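Local coordinates for protein beta-hexosaminidase Amuc_2018 (Akkermansia muciniphila, PDB 6JEB) that hydrolyses terminal non-reducing N-acetyl-D-hexosamine residues from N-acetyl-beta-D-hexosaminides, releasing GlcNAc from terminally unbranched N-glycans and from chitobiose, at residues A[146-151]-A[194-199]; A[113-118]-A[413-418]; A[26-31]-A[56-61]; A[118-123]-A[424-429]. All blocks are in the same frame, centred on the assembly; numbering follows the deposited sequence. Where two conformers were deposited one is given.

Contact 1 of 4, residues A[146-151]-A[194-199]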
loop_
_atom_site.group_PDB
_atom_site.type_symbol
_atom_site.label_atom_id
_atom_site.label_comp_id
_atom_site.label_asym_id
_atom_site.label_seq_id
_atom_site.Cartn_x
_atom_site.Cartn_y
_atom_site.Cartn_z
ATOM N N SER A 146 -25.804 -6.166 2.130
ATOM C CA SER A 146 -26.615 -6.904 3.099
ATOM C C SER A 146 -25.936 -8.181 3.574
ATOM O O SER A 146 -26.203 -8.637 4.699
ATOM C CB SER A 146 -27.994 -7.214 2.526
ATOM O OG SER A 146 -27.882 -8.099 1.430
ATOM N N VAL A 147 -25.073 -8.775 2.743
ATOM C CA VAL A 147 -24.399 -10.029 3.078
ATOM C C VAL A 147 -22.884 -9.860 3.174
ATOM O O VAL A 147 -22.287 -10.112 4.224
ATOM C CB VAL A 147 -24.755 -11.139 2.073
ATOM C CG1 VAL A 147 -24.020 -12.421 2.429
ATOM C CG2 VAL A 147 -26.268 -11.375 2.040
ATOM N N ALA A 148 -22.243 -9.438 2.078
ATOM C CA ALA A 148 -20.786 -9.527 1.986
ATOM C C ALA A 148 -20.057 -8.570 2.923
ATOM O O ALA A 148 -18.871 -8.792 3.202
ATOM C CB ALA A 148 -20.336 -9.317 0.536
ATOM N N SER A 149 -20.716 -7.517 3.406
ATOM C CA SER A 149 -20.060 -6.535 4.262
ATOM C C SER A 149 -20.140 -6.894 5.741
ATOM O O SER A 149 -19.688 -6.103 6.579
ATOM C CB SER A 149 -20.654 -5.135 4.038
ATOM O OG SER A 149 -21.916 -4.996 4.684
ATOM N N ARG A 150 -20.707 -8.054 6.079
ATOM C CA ARG A 150 -20.976 -8.442 7.457
ATOM C C ARG A 150 -20.437 -9.835 7.716
ATOM O O ARG A 150 -20.530 -10.708 6.852
ATOM C CB ARG A 150 -22.491 -8.471 7.687
ATOM C CG ARG A 150 -23.105 -7.088 7.649
ATOM C CD ARG A 150 -24.572 -7.101 7.235
ATOM N NE ARG A 150 -25.182 -5.804 7.501
ATOM C CZ ARG A 150 -26.424 -5.485 7.160
ATOM N NH1 ARG A 150 -27.181 -6.368 6.508
ATOM N NH2 ARG A 150 -26.906 -4.285 7.467
ATOM N N ARG A 151 -19.887 -10.054 8.910
ATOM C CA ARG A 151 -19.515 -11.399 9.322
ATOM C C ARG A 151 -19.920 -11.630 10.774
ATOM O O ARG A 151 -20.084 -10.690 11.555
ATOM C CB ARG A 151 -18.026 -11.706 9.084
ATOM C CG ARG A 151 -17.065 -10.942 9.975
ATOM C CD ARG A 151 -15.624 -11.416 9.757
ATOM N NE ARG A 151 -14.679 -10.732 10.635
ATOM C CZ ARG A 151 -13.934 -9.694 10.267
ATOM N NH1 ARG A 151 -14.018 -9.210 9.027
ATOM N NH2 ARG A 151 -13.099 -9.140 11.136
ATOM N N ASN A 194 -12.277 -14.637 -2.230
ATOM C CA ASN A 194 -13.618 -14.228 -2.624
ATOM C C ASN A 194 -14.709 -14.890 -1.789
ATOM O O ASN A 194 -15.850 -14.998 -2.253
ATOM C CB ASN A 194 -13.848 -14.498 -4.117
ATOM C CG ASN A 194 -13.777 -13.234 -4.955
ATOM O OD1 ASN A 194 -14.134 -12.149 -4.493
ATOM N ND2 ASN A 194 -13.341 -13.371 -6.201
ATOM N N GLN A 195 -14.405 -15.321 -0.561
ATOM C CA GLN A 195 -15.455 -15.972 0.224
ATOM C C GLN A 195 -16.609 -15.019 0.523
ATOM O O GLN A 195 -17.770 -15.443 0.553
ATOM C CB GLN A 195 -14.912 -16.597 1.507
ATOM C CG GLN A 195 -15.978 -17.424 2.231
ATOM C CD GLN A 195 -15.401 -18.327 3.292
ATOM O OE1 GLN A 195 -14.264 -18.794 3.168
ATOM N NE2 GLN A 195 -16.175 -18.579 4.351
ATOM N N ALA A 196 -16.319 -13.731 0.740
ATOM C CA ALA A 196 -17.399 -12.790 1.026
ATOM C C ALA A 196 -18.305 -12.621 -0.189
ATOM O O ALA A 196 -19.540 -12.626 -0.064
ATOM C CB ALA A 196 -16.837 -11.448 1.506
ATOM N N LEU A 197 -17.708 -12.510 -1.380
ATOM C CA LEU A 197 -18.498 -12.442 -2.602
ATOM C C LEU A 197 -19.325 -13.712 -2.799
ATOM O O LEU A 197 -20.480 -13.646 -3.240
ATOM C CB LEU A 197 -17.581 -12.186 -3.804
ATOM C CG LEU A 197 -18.262 -12.015 -5.168
ATOM C CD1 LEU A 197 -19.233 -10.839 -5.164
ATOM C CD2 LEU A 197 -17.217 -11.870 -6.282
ATOM N N HIS A 198 -18.758 -14.879 -2.464
ATOM C CA HIS A 198 -19.502 -16.132 -2.587
ATOM C C HIS A 198 -20.685 -16.167 -1.629
ATOM O O HIS A 198 -21.765 -16.651 -1.986
ATOM C CB HIS A 198 -18.565 -17.329 -2.368
ATOM C CG HIS A 198 -19.149 -18.649 -2.777
ATOM N ND1 HIS A 198 -18.439 -19.577 -3.510
ATOM C CD2 HIS A 198 -20.367 -19.202 -2.551
ATOM C CE1 HIS A 198 -19.196 -20.640 -3.726
ATOM N NE2 HIS A 198 -20.371 -20.437 -3.157
ATOM N N ALA A 199 -20.501 -15.673 -0.403
ATOM C CA ALA A 199 -21.612 -15.624 0.542
ATOM C C ALA A 199 -22.782 -14.824 -0.020
ATOM O O ALA A 199 -23.949 -15.206 0.156
ATOM C CB ALA A 199 -21.139 -15.032 1.871
#
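A148 and A196 bring two short helices close together: their CA atoms lie 4.8 Å apart, a close spacing helped by the smallness of both side chains. The contact is van der Waals packing of methyls on methyls and on backbone carbonyls, and no hydrogen bond crosses it. The methyl CB of A148 rests against the backbone of the opposing helix, 3.5 Å from A196 O, and stands 4.2 Å from A196 CB. In return A196 CB lies 3.8 Å from A148 O, so each alanine lays its methyl on the other's peptide. The second pair is V147 with A199. V147 uses one branch: CG1, anti to the backbone N (chi1 179°), reaches A199 O at 3.6 Å and A199 CB at 3.9 Å. A200, the next residue of helix 195-200, touches both V147 and A148.

Polar bonds lie to the side of this packing. R150 NH1 donates to S146 O, tilted from the carbonyl plane, while R150 NE pairs with E162; this bridges the end of helix 143-148 to the small hairpin of strands 150-151 and 161-162.

The close alanine pairing joins helices 143-148 and 195-200, which follow strands 123-127 and 183-187 of the catalytic barrel. It flanks the charge-relay site of this family 20 glycosidase: the A196 side chain is about 7 Å from that of D130 and about 9 Å from that of H193.

Contact 2 of 4, residues A[113-118]-A[413-418]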
loop_
_atom_site.group_PDB
_atom_site.type_symbol
_atom_site.label_atom_id
_atom_site.label_comp_id
_atom_site.label_asym_id
_atom_site.label_seq_id
_atom_site.Cartn_x
_atom_site.Cartn_y
_atom_site.Cartn_z
ATOM N N VAL A 113 -3.740 8.754 6.631
ATOM C CA VAL A 113 -3.241 9.498 5.477
ATOM C C VAL A 113 -2.319 10.635 5.910
ATOM O O VAL A 113 -1.256 10.848 5.311
ATOM C CB VAL A 113 -4.416 9.990 4.609
ATOM C CG1 VAL A 113 -3.935 11.028 3.583
ATOM C CG2 VAL A 113 -5.067 8.797 3.915
ATOM N N ASP A 114 -2.704 11.396 6.942
ATOM C CA ASP A 114 -1.846 12.495 7.380
ATOM C C ASP A 114 -0.471 11.980 7.784
ATOM O O ASP A 114 0.554 12.603 7.473
ATOM C CB ASP A 114 -2.479 13.243 8.557
ATOM C CG ASP A 114 -3.627 14.143 8.144
ATOM O OD1 ASP A 114 -4.040 14.109 6.971
ATOM O OD2 ASP A 114 -4.118 14.904 9.007
ATOM N N MET A 115 -0.430 10.844 8.479
ATOM C CA MET A 115 0.852 10.309 8.920
ATOM C C MET A 115 1.701 9.834 7.742
ATOM O O MET A 115 2.910 10.087 7.711
ATOM C CB MET A 115 0.637 9.220 9.968
ATOM C CG MET A 115 0.042 9.806 11.243
ATOM S SD MET A 115 -0.264 8.593 12.532
ATOM C CE MET A 115 1.406 8.130 12.969
ATOM N N MET A 116 1.103 9.147 6.764
ATOM C CA MET A 116 1.916 8.702 5.629
ATOM C C MET A 116 2.394 9.883 4.782
ATOM O O MET A 116 3.521 9.869 4.263
ATOM C CB MET A 116 1.182 7.651 4.789
ATOM C CG MET A 116 0.054 8.197 3.933
ATOM S SD MET A 116 -0.993 6.874 3.283
ATOM C CE MET A 116 0.074 6.205 2.001
ATOM N N ALA A 117 1.566 10.923 4.645
ATOM C CA ALA A 117 1.998 12.108 3.910
ATOM C C ALA A 117 3.180 12.780 4.597
ATOM O O ALA A 117 4.055 13.345 3.932
ATOM C CB ALA A 117 0.841 13.099 3.771
ATOM N N TYR A 118 3.223 12.723 5.928
ATOM C CA TYR A 118 4.328 13.318 6.671
ATOM C C TYR A 118 5.664 12.716 6.256
ATOM O O TYR A 118 6.692 13.413 6.293
ATOM C CB TYR A 118 4.075 13.099 8.164
ATOM C CG TYR A 118 4.983 13.836 9.120
ATOM C CD1 TYR A 118 4.760 15.173 9.429
ATOM C CD2 TYR A 118 6.023 13.178 9.767
ATOM C CE1 TYR A 118 5.569 15.847 10.333
ATOM C CE2 TYR A 118 6.835 13.837 10.678
ATOM C CZ TYR A 118 6.611 15.176 10.947
ATOM O OH TYR A 118 7.409 15.837 11.852
ATOM N N ARG A 413 1.416 -1.392 14.483
ATOM C CA ARG A 413 2.246 -2.222 13.612
ATOM C C ARG A 413 2.771 -1.469 12.396
ATOM O O ARG A 413 3.866 -1.778 11.921
ATOM C CB ARG A 413 1.533 -3.526 13.234
ATOM C CG ARG A 413 1.362 -4.422 14.450
ATOM C CD ARG A 413 1.500 -5.924 14.195
ATOM N NE ARG A 413 1.550 -6.618 15.481
ATOM C CZ ARG A 413 1.729 -7.930 15.655
ATOM N NH1 ARG A 413 1.871 -8.743 14.614
ATOM N NH2 ARG A 413 1.765 -8.428 16.890
ATOM N N ALA A 414 2.045 -0.465 11.903
ATOM C CA ALA A 414 2.520 0.254 10.724
ATOM C C ALA A 414 3.755 1.092 11.027
ATOM O O ALA A 414 4.678 1.152 10.207
ATOM C CB ALA A 414 1.407 1.123 10.136
ATOM N N TYR A 415 3.789 1.760 12.200
ATOM C CA TYR A 415 4.866 2.663 12.591
ATOM C C TYR A 415 5.658 2.084 13.756
ATOM O O TYR A 415 5.088 1.416 14.626
ATOM C CB TYR A 415 4.312 4.046 12.981
ATOM C CG TYR A 415 3.808 4.783 11.763
ATOM C CD1 TYR A 415 4.670 5.566 11.001
ATOM C CD2 TYR A 415 2.496 4.627 11.327
ATOM C CE1 TYR A 415 4.237 6.194 9.858
ATOM C CE2 TYR A 415 2.043 5.260 10.179
ATOM C CZ TYR A 415 2.924 6.035 9.445
ATOM O OH TYR A 415 2.503 6.661 8.303
ATOM N N PRO A 416 6.979 2.331 13.819
ATOM C CA PRO A 416 7.776 3.176 12.920
ATOM C C PRO A 416 8.313 2.490 11.661
ATOM O O PRO A 416 9.069 3.130 10.939
ATOM C CB PRO A 416 8.963 3.577 13.800
ATOM C CG PRO A 416 9.163 2.383 14.667
ATOM C CD PRO A 416 7.755 1.933 15.008
ATOM N N ARG A 417 7.962 1.229 11.390
ATOM C CA ARG A 417 8.517 0.589 10.196
ATOM C C ARG A 417 8.154 1.331 8.915
ATOM O O ARG A 417 8.965 1.377 7.985
ATOM C CB ARG A 417 8.165 -0.895 10.135
ATOM C CG ARG A 417 8.974 -1.713 11.146
ATOM C CD ARG A 417 8.508 -3.160 11.219
ATOM N NE ARG A 417 7.109 -3.240 11.629
ATOM C CZ ARG A 417 6.430 -4.375 11.755
ATOM N NH1 ARG A 417 7.029 -5.542 11.540
ATOM N NH2 ARG A 417 5.153 -4.343 12.118
ATOM N N ALA A 418 6.971 1.954 8.857
ATOM C CA ALA A 418 6.623 2.739 7.673
ATOM C C ALA A 418 7.615 3.875 7.433
ATOM O O ALA A 418 7.822 4.272 6.284
ATOM C CB ALA A 418 5.196 3.289 7.777
#
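M115, in the conformer described here (one of two deposited), lays its terminal methyl over one face of the Y415 ring. CE is 4.1 Å from the ring centroid and 15° off the normal, a CH-pi contact, though it sits toward the rim beside CD2 and CE2. SD stands obliquely at 5.2 Å from the Y415 centroid, adding a Met-aromatic component. The bend at chi3 (68°) turns CE back onto the ring. Nearer the helix, and surer, is the contact of M115 CB with Y415 CZ at 4.0 Å. M115 thus crosses the ring obliquely, CE over the CD2/CE2 rim and CB by CZ. The opposite face of Y415 is covered by A418 CB from its own segment, 3.7 Å above the plane.

The phenol oxygen ends against the helix backbone. Y415 OH is 3.2 Å from M116 N, but the angle is too poor for a hydrogen bond; M116 CB adds a contact with Y415 OH at 3.9 Å.

Y415 occupies the break between helices 407-414 and 417-426, just before a cis peptide bond to P416, and its carbonyl accepts from R458. From this corner its ring reaches across to helix 106-118, which also meets helix 167-178 through V113 and helix 434-452 through D114 and Y118.

Contact 3 of 4, residues A[26-31]-A[56-61]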
loop_
_atom_site.group_PDB
_atom_site.type_symbol
_atom_site.label_atom_id
_atom_site.label_comp_id
_atom_site.label_asym_id
_atom_site.label_seq_id
_atom_site.Cartn_x
_atom_site.Cartn_y
_atom_site.Cartn_z
ATOM N N LEU A 26 9.951 32.672 3.084
ATOM C CA LEU A 26 10.234 33.963 2.465
ATOM C C LEU A 26 9.981 33.967 0.966
ATOM O O LEU A 26 9.696 35.028 0.390
ATOM C CB LEU A 26 11.699 34.345 2.699
ATOM C CG LEU A 26 12.137 34.475 4.155
ATOM C CD1 LEU A 26 13.640 34.720 4.234
ATOM C CD2 LEU A 26 11.361 35.603 4.818
ATOM N N SER A 27 10.095 32.811 0.320
ATOM C CA SER A 27 9.847 32.704 -1.105
ATOM C C SER A 27 9.379 31.290 -1.401
ATOM O O SER A 27 9.701 30.347 -0.672
ATOM C CB SER A 27 11.081 33.062 -1.941
ATOM O OG SER A 27 12.132 32.153 -1.701
ATOM N N ASP A 28 8.607 31.160 -2.479
ATOM C CA ASP A 28 7.949 29.899 -2.811
ATOM C C ASP A 28 7.743 29.982 -4.320
ATOM O O ASP A 28 6.784 30.605 -4.780
ATOM C CB ASP A 28 6.625 29.807 -2.066
ATOM C CG ASP A 28 5.874 28.506 -2.314
ATOM O OD1 ASP A 28 6.307 27.677 -3.143
ATOM O OD2 ASP A 28 4.828 28.315 -1.654
ATOM N N GLN A 29 8.666 29.390 -5.075
ATOM C CA GLN A 29 8.767 29.628 -6.509
ATOM C C GLN A 29 8.794 28.310 -7.257
ATOM O O GLN A 29 9.395 27.338 -6.795
ATOM C CB GLN A 29 10.070 30.364 -6.835
ATOM C CG GLN A 29 10.172 31.734 -6.212
ATOM C CD GLN A 29 11.463 32.428 -6.582
ATOM O OE1 GLN A 29 12.468 32.307 -5.881
ATOM N NE2 GLN A 29 11.449 33.145 -7.698
ATOM N N GLU A 30 8.144 28.284 -8.417
ATOM C CA GLU A 30 8.278 27.177 -9.351
ATOM C C GLU A 30 9.382 27.519 -10.340
ATOM O O GLU A 30 9.343 28.574 -10.982
ATOM C CB GLU A 30 6.973 26.934 -10.103
ATOM C CG GLU A 30 7.066 25.743 -11.023
ATOM C CD GLU A 30 5.718 25.312 -11.547
ATOM O OE1 GLU A 30 4.897 24.822 -10.746
ATOM O OE2 GLU A 30 5.476 25.472 -12.758
ATOM N N VAL A 31 10.368 26.634 -10.452
ATOM C CA VAL A 31 11.558 26.908 -11.258
ATOM C C VAL A 31 11.717 25.837 -12.331
ATOM O O VAL A 31 11.476 24.648 -12.072
ATOM C CB VAL A 31 12.814 27.045 -10.380
ATOM C CG1 VAL A 31 12.647 28.170 -9.358
ATOM C CG2 VAL A 31 13.130 25.740 -9.681
ATOM N N GLU A 56 4.091 18.560 -7.406
ATOM C CA GLU A 56 4.493 17.395 -6.624
ATOM C C GLU A 56 5.727 17.699 -5.780
ATOM O O GLU A 56 5.734 17.471 -4.561
ATOM C CB GLU A 56 4.741 16.202 -7.547
ATOM C CG GLU A 56 5.108 14.961 -6.780
ATOM C CD GLU A 56 5.407 13.748 -7.647
ATOM O OE1 GLU A 56 5.469 13.855 -8.895
ATOM O OE2 GLU A 56 5.595 12.662 -7.059
ATOM N N GLY A 57 6.779 18.228 -6.414
ATOM C CA GLY A 57 7.959 18.618 -5.658
ATOM C C GLY A 57 7.651 19.633 -4.576
ATOM O O GLY A 57 8.264 19.615 -3.502
ATOM N N ARG A 58 6.709 20.542 -4.850
ATOM C CA ARG A 58 6.322 21.540 -3.856
ATOM C C ARG A 58 5.683 20.886 -2.635
ATOM O O ARG A 58 5.987 21.259 -1.494
ATOM C CB ARG A 58 5.389 22.579 -4.480
ATOM C CG ARG A 58 4.981 23.679 -3.521
ATOM C CD ARG A 58 4.277 24.827 -4.238
ATOM N NE ARG A 58 3.875 25.840 -3.274
ATOM C CZ ARG A 58 2.728 25.796 -2.604
ATOM N NH1 ARG A 58 1.866 24.806 -2.832
ATOM N NH2 ARG A 58 2.442 26.736 -1.713
ATOM N N ILE A 59 4.793 19.914 -2.852
ATOM C CA ILE A 59 4.211 19.185 -1.728
ATOM C C ILE A 59 5.314 18.563 -0.883
ATOM O O ILE A 59 5.303 18.645 0.354
ATOM C CB ILE A 59 3.207 18.127 -2.229
ATOM C CG1 ILE A 59 1.932 18.803 -2.741
ATOM C CG2 ILE A 59 2.881 17.112 -1.124
ATOM C CD1 ILE A 59 0.998 17.878 -3.502
ATOM N N TYR A 60 6.295 17.937 -1.542
ATOM C CA TYR A 60 7.388 17.317 -0.797
ATOM C C TYR A 60 8.220 18.357 -0.058
ATOM O O TYR A 60 8.614 18.133 1.090
ATOM C CB TYR A 60 8.274 16.475 -1.716
ATOM C CG TYR A 60 7.536 15.369 -2.437
ATOM C CD1 TYR A 60 6.466 14.706 -1.838
ATOM C CD2 TYR A 60 7.898 14.991 -3.731
ATOM C CE1 TYR A 60 5.782 13.701 -2.506
ATOM C CE2 TYR A 60 7.229 13.985 -4.394
ATOM C CZ TYR A 60 6.168 13.347 -3.783
ATOM O OH TYR A 60 5.494 12.355 -4.464
ATOM N N GLY A 61 8.517 19.489 -0.699
ATOM C CA GLY A 61 9.285 20.522 -0.015
ATOM C C GLY A 61 8.570 21.051 1.211
ATOM O O GLY A 61 9.190 21.294 2.252
#
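D28 OD2 is gripped by two nitrogens of one arginine: R58 NH2 at 2.9 Å and R58 NE at 3.1 Å. R58 NE is shared, for it also donates to D28 OD1 over 3.1 Å, with a straighter N-H...O angle of 157° against 141° to OD2. The guanidinium therefore meets the carboxylate side-on, through NE and NH2, and both oxygens use their syn lone pairs. The two planes lie only 8° apart, with all three bonds close to the guanidinium plane: the near-coplanar geometry of a side-on bidentate salt bridge.

Both side chains leave the backbone with CG anti to N. The extended run of R58 from CG to NE carries the guanidinium from helix 55-73 across to D28 on strand 25-30, where the two side chains cross at about a right angle. Strand 47-52 runs alongside, parallel to 25-30, and supplies L50 beside D28 and S52 beside R58.

These segments belong to the non-catalytic domain 2, where the pair fastens a helix to the sheet away from the annotated sites. Paired bonds fix the rotation of both flat groups as well as their separation. In this partly exposed setting the opposite charges probably balance one another, and both groups are likely to remain ionised.

Contact 4 of 4, residues A[118-123]-A[424-429]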
loop_
_atom_site.group_PDB
_atom_site.type_symbol
_atom_site.label_atom_id
_atom_site.label_comp_id
_atom_site.label_asym_id
_atom_site.label_seq_id
_atom_site.Cartn_x
_atom_site.Cartn_y
_atom_site.Cartn_z
ATOM N N TYR A 118 3.223 12.723 5.928
ATOM C CA TYR A 118 4.328 13.318 6.671
ATOM C C TYR A 118 5.664 12.716 6.256
ATOM O O TYR A 118 6.692 13.413 6.293
ATOM C CB TYR A 118 4.075 13.099 8.164
ATOM C CG TYR A 118 4.983 13.836 9.120
ATOM C CD1 TYR A 118 4.760 15.173 9.429
ATOM C CD2 TYR A 118 6.023 13.178 9.767
ATOM C CE1 TYR A 118 5.569 15.847 10.333
ATOM C CE2 TYR A 118 6.835 13.837 10.678
ATOM C CZ TYR A 118 6.611 15.176 10.947
ATOM O OH TYR A 118 7.409 15.837 11.852
ATOM N N TYR A 119 5.658 11.442 5.833
ATOM C CA TYR A 119 6.845 10.713 5.395
ATOM C C TYR A 119 6.952 10.597 3.870
ATOM O O TYR A 119 7.746 9.788 3.371
ATOM C CB TYR A 119 6.896 9.339 6.080
ATOM C CG TYR A 119 7.111 9.512 7.563
ATOM C CD1 TYR A 119 8.356 9.893 8.050
ATOM C CD2 TYR A 119 6.066 9.344 8.477
ATOM C CE1 TYR A 119 8.569 10.093 9.394
ATOM C CE2 TYR A 119 6.273 9.548 9.837
ATOM C CZ TYR A 119 7.529 9.923 10.288
ATOM O OH TYR A 119 7.745 10.146 11.626
ATOM N N LYS A 120 6.185 11.398 3.124
ATOM C CA LYS A 120 6.269 11.491 1.665
ATOM C C LYS A 120 5.827 10.222 0.938
ATOM O O LYS A 120 6.226 9.998 -0.211
ATOM C CB LYS A 120 7.645 11.963 1.166
ATOM C CG LYS A 120 8.066 13.321 1.692
ATOM C CD LYS A 120 9.355 13.776 1.018
ATOM C CE LYS A 120 9.833 15.140 1.516
ATOM N NZ LYS A 120 10.476 15.054 2.862
ATOM N N PHE A 121 4.989 9.381 1.549
ATOM C CA PHE A 121 4.324 8.356 0.756
ATOM C C PHE A 121 3.414 9.034 -0.259
ATOM O O PHE A 121 2.850 10.096 0.007
ATOM C CB PHE A 121 3.483 7.441 1.652
ATOM C CG PHE A 121 4.294 6.421 2.407
ATOM C CD1 PHE A 121 4.643 5.221 1.805
ATOM C CD2 PHE A 121 4.712 6.664 3.710
ATOM C CE1 PHE A 121 5.396 4.274 2.483
ATOM C CE2 PHE A 121 5.473 5.725 4.396
ATOM C CZ PHE A 121 5.813 4.527 3.777
ATOM N N ASN A 122 3.265 8.421 -1.439
ATOM C CA ASN A 122 2.414 9.011 -2.466
ATOM C C ASN A 122 1.386 8.041 -3.036
ATOM O O ASN A 122 0.671 8.407 -3.978
ATOM C CB ASN A 122 3.237 9.664 -3.590
ATOM C CG ASN A 122 4.085 8.666 -4.354
ATOM O OD1 ASN A 122 4.159 7.495 -3.991
ATOM N ND2 ASN A 122 4.732 9.130 -5.416
ATOM N N ARG A 123 1.264 6.839 -2.474
ATOM C CA ARG A 123 0.284 5.865 -2.945
ATOM C C ARG A 123 -0.408 5.233 -1.752
ATOM O O ARG A 123 0.262 4.731 -0.842
ATOM C CB ARG A 123 0.947 4.763 -3.780
ATOM C CG ARG A 123 1.687 5.269 -5.025
ATOM C CD ARG A 123 0.718 5.757 -6.098
ATOM N NE ARG A 123 1.412 6.169 -7.318
ATOM C CZ ARG A 123 1.843 7.406 -7.561
ATOM N NH1 ARG A 123 1.652 8.371 -6.669
ATOM N NH2 ARG A 123 2.461 7.680 -8.702
ATOM N N ALA A 424 13.439 3.928 2.381
ATOM C CA ALA A 424 13.855 2.989 1.340
ATOM C C ALA A 424 13.307 3.384 -0.030
ATOM O O ALA A 424 13.976 3.188 -1.055
ATOM C CB ALA A 424 13.408 1.572 1.707
ATOM N N GLY A 425 12.082 3.919 -0.076
ATOM C CA GLY A 425 11.507 4.313 -1.350
ATOM C C GLY A 425 12.035 5.629 -1.875
ATOM O O GLY A 425 12.113 5.821 -3.095
ATOM N N TRP A 426 12.403 6.547 -0.981
ATOM C CA TRP A 426 12.770 7.915 -1.336
ATOM C C TRP A 426 14.276 8.131 -1.440
ATOM O O TRP A 426 14.748 8.774 -2.385
ATOM C CB TRP A 426 12.203 8.885 -0.287
ATOM C CG TRP A 426 12.553 10.316 -0.584
ATOM C CD1 TRP A 426 13.762 10.929 -0.385
ATOM C CD2 TRP A 426 11.700 11.302 -1.174
ATOM N NE1 TRP A 426 13.712 12.230 -0.823
ATOM C CE2 TRP A 426 12.456 12.485 -1.310
ATOM C CE3 TRP A 426 10.363 11.303 -1.593
ATOM C CZ2 TRP A 426 11.928 13.653 -1.862
ATOM C CZ3 TRP A 426 9.836 12.468 -2.135
ATOM C CH2 TRP A 426 10.619 13.628 -2.264
ATOM N N SER A 427 15.037 7.665 -0.456
ATOM C CA SER A 427 16.404 8.169 -0.312
ATOM C C SER A 427 17.383 7.378 -1.172
ATOM O O SER A 427 17.354 6.142 -1.161
ATOM C CB SER A 427 16.848 8.084 1.141
ATOM O OG SER A 427 15.982 8.843 1.965
ATOM N N PRO A 428 18.279 8.060 -1.885
ATOM C CA PRO A 428 19.380 7.361 -2.560
ATOM C C PRO A 428 20.198 6.548 -1.566
ATOM O O PRO A 428 20.373 6.936 -0.408
ATOM C CB PRO A 428 20.219 8.504 -3.140
ATOM C CG PRO A 428 19.274 9.652 -3.259
ATOM C CD PRO A 428 18.272 9.506 -2.149
ATOM N N MET A 429 20.717 5.409 -2.033
ATOM C CA MET A 429 21.514 4.562 -1.151
ATOM C C MET A 429 22.690 5.322 -0.549
ATOM O O MET A 429 23.084 5.053 0.593
ATOM C CB MET A 429 21.998 3.315 -1.900
ATOM C CG MET A 429 20.867 2.353 -2.306
ATOM S SD MET A 429 19.916 1.689 -0.913
ATOM C CE MET A 429 21.157 0.678 -0.114
#
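A lysine chain lying over an indole makes this buried contact, between the loop joining helix 106-118 to strand 123-127 and the end of helix 417-426. K120 CD carries it: this carbon is 3.4 Å from W426 CZ3 and 3.5 Å from the centroid of the six-membered ring, 15° off its normal. That is a CH-pi contact over the face. K120 CB adds to it at 3.9 Å from W426 CE3, so the aliphatic arm runs over the CE3-CZ3-CH2 side of the six-membered ring.

The ammonium contributes little. K120 NZ stands 5.3 Å from the same centroid, long for a cation-pi interaction; the bend at chi4 (77°) lifts it farther above the ring, where it bonds the hydroxyl of T64. W426 has partners of its own: NE1 donates to D86, and Y60 meets its ring edge-to-face.

K120 has positive phi and is the C-prime residue of a Schellman motif that ends helix 106-118, with F121 N bonded to M116 O and K120 N to A117 O. The lysine is thus set at the turn into strand 123-127, where it meets helix 417-426 through W426 and helix 55-73 through Y60 and T64.

How the contacts relate
Contacts 2 and 4 form one continuous region: their centres are 11 Å apart, they share Y118 and helix 417-426, and Y415 CE1 of contact 2 lies 3.9 Å from Y119 CD2 of contact 4. Contact 3, centred about 17 Å from contact 4, belongs to domain 2 but meets it through the helix that carries R58: Y60 CD2 is 3.4 Å from W426 CH2, joining domain 2 to the catalytic domain. Contact 1 stands apart, its centre about 30 Å from that of contact 2 and across the chain's centre from contacts 3 and 4. Contact 2 approaches the substrate site from elsewhere, its Y415 side chain about 7 Å from that of L353.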